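PDB 1N81: plasmodium falciparum gamete antigen 27/25 from Plasmodium falciparum, which is essential for sexual development of the malaria parasite, as a gametocyte protein whose molecular function is unsettled but may involve dimerization. Local coordinates for residues Y56-K59 with N60-R63; I69-R72 with V73-I77. One frame throughout, in Å; residues are numbered along the deposited sequence.

How the contacts relate
Read from the N terminus, the chain passes first through contact 1, the last two turns of helix 50-63, and then through contact 2, where Ile69 and Glu70 lead into the first turns of helix 71-89. Each lies within one unbroken run of residues, so neither closes a loop; they stand in series, without nesting or crossing. Their centres are about 13 Å apart, and the two successive helices touch between them: Val57 packs on Gln74 and Ile77, while Gln61 meets Gln74 and Ile69. Both also reach helix 13-35, contact 1 through Tyr56, Asn60 and Arg63, contact 2 through Ile69 and Ile77.

Contact 1 (Y56-K59 with N60-R63); sequences YVRK and NQNR
Asn60 turns its CG back beside its own backbone N (chi1 -84°), and its amide is then turned about the CB-CG bond so that ND2 comes to Tyr56, one turn earlier in the alpha-helix. The result is a side-chain-to-backbone i to i-4 bond added to the regular helical pattern near the C-terminal end of helix 50-63. Asn60 ND2 donates to Tyr56 O over 3.1 Å with an almost straight N-H...O angle of 175°, and the acceptor lies nearly in the amide plane. Seen from the carbonyl, ND2 stands above the plane, 36° out of it, while Asn60 N approaches Tyr56 O from the opposite face at 3.1 Å. One residue thus grips Tyr56 O twice, and the ND2 bond should limit rotation of this buried amide; ND2 also makes a weak hydrogen bond with Asp28 of helix 13-35. The Tyr56 side chain leads away from this turn to an edge-to-face meeting with Tyr29, also on that helix.

The backbone pairs Gln61 N to Val57 O (2.9 Å), Asn62 N to Arg58 O (3.0 Å) and Arg63 N to Lys59 O (2.9 Å) carry the helix to its last residues. Round the axis, Gln61 folds its CG beside its backbone N and then runs out extended, crossing Val57 and Arg58 obliquely. Its OE1 also makes a weak hydrogen bond with Gln74 of helix 71-89. Within the turn itself, Gln61 OE1 lies 3.5 Å from Arg58 CA and 4.1 Å from Val57 CG1.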
loop_
_atom_site.group_PDB
_atom_site.type_symbol
_atom_site.label_atom_id
_atom_site.label_comp_id
_atom_site.label_asym_id
_atom_site.label_seq_id
_atom_site.Cartn_x
_atom_site.Cartn_y
_atom_site.Cartn_z
ATOM N N TYR A 56 9.552 -2.476 -11.648
ATOM C CA TYR A 56 9.255 -3.467 -10.615
ATOM C C TYR A 56 7.750 -3.620 -10.461
ATOM O O TYR A 56 7.256 -4.719 -10.232
ATOM C CB TYR A 56 9.905 -3.099 -9.266
ATOM C CG TYR A 56 11.344 -3.540 -9.171
ATOM C CD1 TYR A 56 12.293 -3.062 -10.071
ATOM C CD2 TYR A 56 11.747 -4.463 -8.217
ATOM C CE1 TYR A 56 13.602 -3.495 -10.023
ATOM C CE2 TYR A 56 13.067 -4.908 -8.161
ATOM C CZ TYR A 56 13.981 -4.411 -9.067
ATOM O OH TYR A 56 15.290 -4.805 -8.999
ATOM N N VAL A 57 7.011 -2.531 -10.579
ATOM C CA VAL A 57 5.550 -2.649 -10.474
ATOM C C VAL A 57 5.035 -3.584 -11.578
ATOM O O VAL A 57 4.281 -4.511 -11.303
ATOM C CB VAL A 57 4.868 -1.264 -10.594
ATOM C CG1 VAL A 57 3.322 -1.430 -10.715
ATOM C CG2 VAL A 57 5.234 -0.401 -9.333
ATOM N N ARG A 58 5.459 -3.340 -12.822
ATOM C CA ARG A 58 5.044 -4.158 -13.973
ATOM C C ARG A 58 5.316 -5.622 -13.752
ATOM O O ARG A 58 4.441 -6.435 -13.961
ATOM C CB ARG A 58 5.760 -3.733 -15.244
ATOM C CG ARG A 58 5.229 -2.485 -15.887
ATOM C CD ARG A 58 5.831 -2.375 -17.290
ATOM N NE ARG A 58 5.646 -1.051 -17.880
ATOM C CZ ARG A 58 6.454 -0.010 -17.682
ATOM N NH1 ARG A 58 7.525 -0.128 -16.904
ATOM N NH2 ARG A 58 6.182 1.154 -18.261
ATOM N N LYS A 59 6.541 -5.948 -13.336
ATOM C CA LYS A 59 6.909 -7.325 -13.053
ATOM C C LYS A 59 5.948 -7.964 -12.061
ATOM O O LYS A 59 5.573 -9.130 -12.211
ATOM C CB LYS A 59 8.333 -7.388 -12.499
ATOM C CG LYS A 59 8.863 -8.798 -12.277
ATOM C CD LYS A 59 10.327 -8.751 -11.869
ATOM C CE LYS A 59 10.912 -10.127 -11.629
ATOM N NZ LYS A 59 12.397 -10.030 -11.450
ATOM N N ASN A 60 5.536 -7.206 -11.044
ATOM C CA ASN A 60 4.622 -7.769 -10.045
ATOM C C ASN A 60 3.211 -7.894 -10.583
ATOM O O ASN A 60 2.497 -8.809 -10.196
ATOM C CB ASN A 60 4.667 -6.967 -8.731
ATOM C CG ASN A 60 5.816 -7.418 -7.837
ATOM O OD1 ASN A 60 5.656 -8.316 -7.021
ATOM N ND2 ASN A 60 6.987 -6.826 -8.024
ATOM N N GLN A 61 2.816 -6.978 -11.469
ATOM C CA GLN A 61 1.513 -7.066 -12.093
ATOM C C GLN A 61 1.477 -8.392 -12.886
ATOM O O GLN A 61 0.453 -9.095 -12.974
ATOM C CB GLN A 61 1.332 -5.919 -13.060
ATOM C CG GLN A 61 0.978 -4.639 -12.407
ATOM C CD GLN A 61 0.779 -3.546 -13.409
ATOM O OE1 GLN A 61 1.714 -3.137 -14.077
ATOM N NE2 GLN A 61 -0.447 -3.067 -13.526
ATOM N N ASN A 62 2.615 -8.725 -13.471
ATOM C CA ASN A 62 2.728 -9.959 -14.232
ATOM C C ASN A 62 2.680 -11.135 -13.251
ATOM O O ASN A 62 1.926 -12.083 -13.458
ATOM C CB ASN A 62 4.037 -9.966 -15.011
ATOM C CG ASN A 62 4.065 -11.033 -16.083
ATOM O OD1 ASN A 62 4.219 -10.732 -17.266
ATOM N ND2 ASN A 62 3.907 -12.283 -15.678
ATOM N N ARG A 63 3.458 -11.066 -12.173
ATOM C CA ARG A 63 3.457 -12.143 -11.177
ATOM C C ARG A 63 2.081 -12.420 -10.568
ATOM O O ARG A 63 1.739 -13.564 -10.287
ATOM C CB ARG A 63 4.445 -11.844 -10.037
ATOM C CG ARG A 63 4.424 -12.898 -8.928
ATOM C CD ARG A 63 5.290 -12.546 -7.715
ATOM N NE ARG A 63 5.047 -13.486 -6.614
ATOM C CZ ARG A 63 5.562 -13.391 -5.385
ATOM N NH1 ARG A 63 6.376 -12.392 -5.061
ATOM N NH2 ARG A 63 5.241 -14.297 -4.464
#

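Contact 2 (I69-R72 with V73-I77); sequences IEER and VQDNI
Ile69 and Val73 meet at about a right angle where the chain enters helix 71-89, and Ile69 CG2 presses on Val73 CG1 at 3.4 Å, closer than two methyl groups normally come. The other branch of Ile69 points its CD1 tip to tip at Ile77 CD1, eight residues further along, 4.1 Å away. Because CG2 is anti to the backbone N and CG1 lies beside it (chi1 -62°), the two branches can serve both partners.

Between Ile69 and the helix proper, Glu70 occupies the N-cap position. Its carbonyl accepts from Gln74 N (Glu70 O to Gln74 N 2.9 Å), and the next bond, from Asp75 N to Glu71 O, is 2.8 Å long. On one flank a water donates to both Glu71 OE1 and Asp75 OD1, joining two carboxylates turned 62° apart and probably easing their like charges. A second water accepts from Arg72 NH1 at 2.6 Å, in the guanidinium plane, and from Asn76 ND2.

Farther out, Asp172 of helix 156-173 takes a salt bridge from Arg72 and a hydrogen bond from Asn76, while Arg54 of helix 50-63 forms a salt bridge with Asp75 and donates a hydrogen bond to Gln74 OE1. Polar bonds thus join this helix start to helices 50-63 and 156-173, while Ile69 packs on Ile21 and Ile77 on Val18 of helix 13-35.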
loop_
_atom_site.group_PDB
_atom_site.type_symbol
_atom_site.label_atom_id
_atom_site.label_comp_id
_atom_site.label_asym_id
_atom_site.label_seq_id
_atom_site.Cartn_x
_atom_site.Cartn_y
_atom_site.Cartn_z
ATOM N N ILE A 69 -4.676 -1.973 -14.135
ATOM C CA ILE A 69 -4.334 -0.770 -13.384
ATOM C C ILE A 69 -4.170 0.449 -14.293
ATOM O O ILE A 69 -3.231 0.503 -15.084
ATOM C CB ILE A 69 -3.048 -1.006 -12.535
ATOM C CG1 ILE A 69 -3.302 -2.137 -11.514
ATOM C CG2 ILE A 69 -2.666 0.272 -11.789
ATOM C CD1 ILE A 69 -2.113 -2.517 -10.653
ATOM N N GLU A 70 -5.087 1.420 -14.184
ATOM C CA GLU A 70 -5.025 2.647 -15.002
ATOM C C GLU A 70 -3.696 3.374 -14.770
ATOM O O GLU A 70 -3.109 3.275 -13.695
ATOM C CB GLU A 70 -6.167 3.618 -14.653
ATOM C CG GLU A 70 -7.578 3.175 -15.060
ATOM C CD GLU A 70 -8.417 2.649 -13.883
ATOM O OE1 GLU A 70 -8.486 3.336 -12.836
ATOM O OE2 GLU A 70 -9.018 1.553 -14.001
ATOM N N GLU A 71 -3.240 4.122 -15.773
ATOM C CA GLU A 71 -1.987 4.851 -15.689
ATOM C C GLU A 71 -1.876 5.761 -14.457
ATOM O O GLU A 71 -0.860 5.773 -13.774
ATOM C CB GLU A 71 -1.796 5.686 -16.963
ATOM C CG GLU A 71 -0.452 6.383 -17.071
ATOM C CD GLU A 71 -0.408 7.424 -18.195
ATOM O OE1 GLU A 71 0.685 7.953 -18.477
ATOM O OE2 GLU A 71 -1.466 7.722 -18.791
ATOM N N ARG A 72 -2.910 6.533 -14.171
ATOM C CA ARG A 72 -2.851 7.424 -13.030
ATOM C C ARG A 72 -2.613 6.615 -11.731
ATOM O O ARG A 72 -1.838 7.019 -10.887
ATOM C CB ARG A 72 -4.157 8.189 -12.897
ATOM C CG ARG A 72 -4.082 9.290 -11.840
ATOM C CD ARG A 72 -5.447 9.881 -11.575
ATOM N NE ARG A 72 -6.333 8.907 -10.949
ATOM C CZ ARG A 72 -6.345 8.633 -9.651
ATOM N NH1 ARG A 72 -5.516 9.272 -8.835
ATOM N NH2 ARG A 72 -7.178 7.714 -9.175
ATOM N N VAL A 73 -3.312 5.493 -11.592
ATOM C CA VAL A 73 -3.191 4.605 -10.439
ATOM C C VAL A 73 -1.759 4.099 -10.385
ATOM O O VAL A 73 -1.124 4.097 -9.334
ATOM C CB VAL A 73 -4.112 3.381 -10.562
ATOM C CG1 VAL A 73 -3.852 2.428 -9.408
ATOM C CG2 VAL A 73 -5.559 3.817 -10.578
ATOM N N GLN A 74 -1.258 3.655 -11.526
ATOM C CA GLN A 74 0.093 3.167 -11.546
ATOM C C GLN A 74 1.072 4.266 -11.119
ATOM O O GLN A 74 2.017 3.984 -10.381
ATOM C CB GLN A 74 0.477 2.651 -12.927
ATOM C CG GLN A 74 1.488 1.513 -12.825
ATOM C CD GLN A 74 2.093 1.150 -14.153
ATOM O OE1 GLN A 74 2.611 2.013 -14.871
ATOM N NE2 GLN A 74 2.052 -0.133 -14.488
ATOM N N ASP A 75 0.846 5.509 -11.563
ATOM C CA ASP A 75 1.742 6.625 -11.208
ATOM C C ASP A 75 1.812 6.794 -9.690
ATOM O O ASP A 75 2.894 7.030 -9.135
ATOM C CB ASP A 75 1.279 7.974 -11.796
ATOM C CG ASP A 75 1.423 8.060 -13.321
ATOM O OD1 ASP A 75 2.261 7.342 -13.902
ATOM O OD2 ASP A 75 0.696 8.876 -13.930
ATOM N N ASN A 76 0.658 6.719 -9.019
ATOM C CA ASN A 76 0.671 6.856 -7.561
ATOM C C ASN A 76 1.276 5.653 -6.859
ATOM O O ASN A 76 1.815 5.799 -5.755
ATOM C CB ASN A 76 -0.719 7.120 -6.996
ATOM C CG ASN A 76 -1.200 8.541 -7.283
ATOM O OD1 ASN A 76 -0.407 9.410 -7.631
ATOM N ND2 ASN A 76 -2.497 8.778 -7.115
ATOM N N ILE A 77 1.182 4.470 -7.467
ATOM C CA ILE A 77 1.797 3.291 -6.836
ATOM C C ILE A 77 3.296 3.574 -6.796
ATOM O O ILE A 77 3.935 3.424 -5.751
ATOM C CB ILE A 77 1.554 1.956 -7.633
ATOM C CG1 ILE A 77 0.108 1.503 -7.463
ATOM C CG2 ILE A 77 2.479 0.829 -7.094
ATOM C CD1 ILE A 77 -0.216 0.221 -8.245
HETATM O O HOH W 1 2.936 7.845 -16.588
HETATM O O HOH W 2 -3.668 11.073 -9.026
#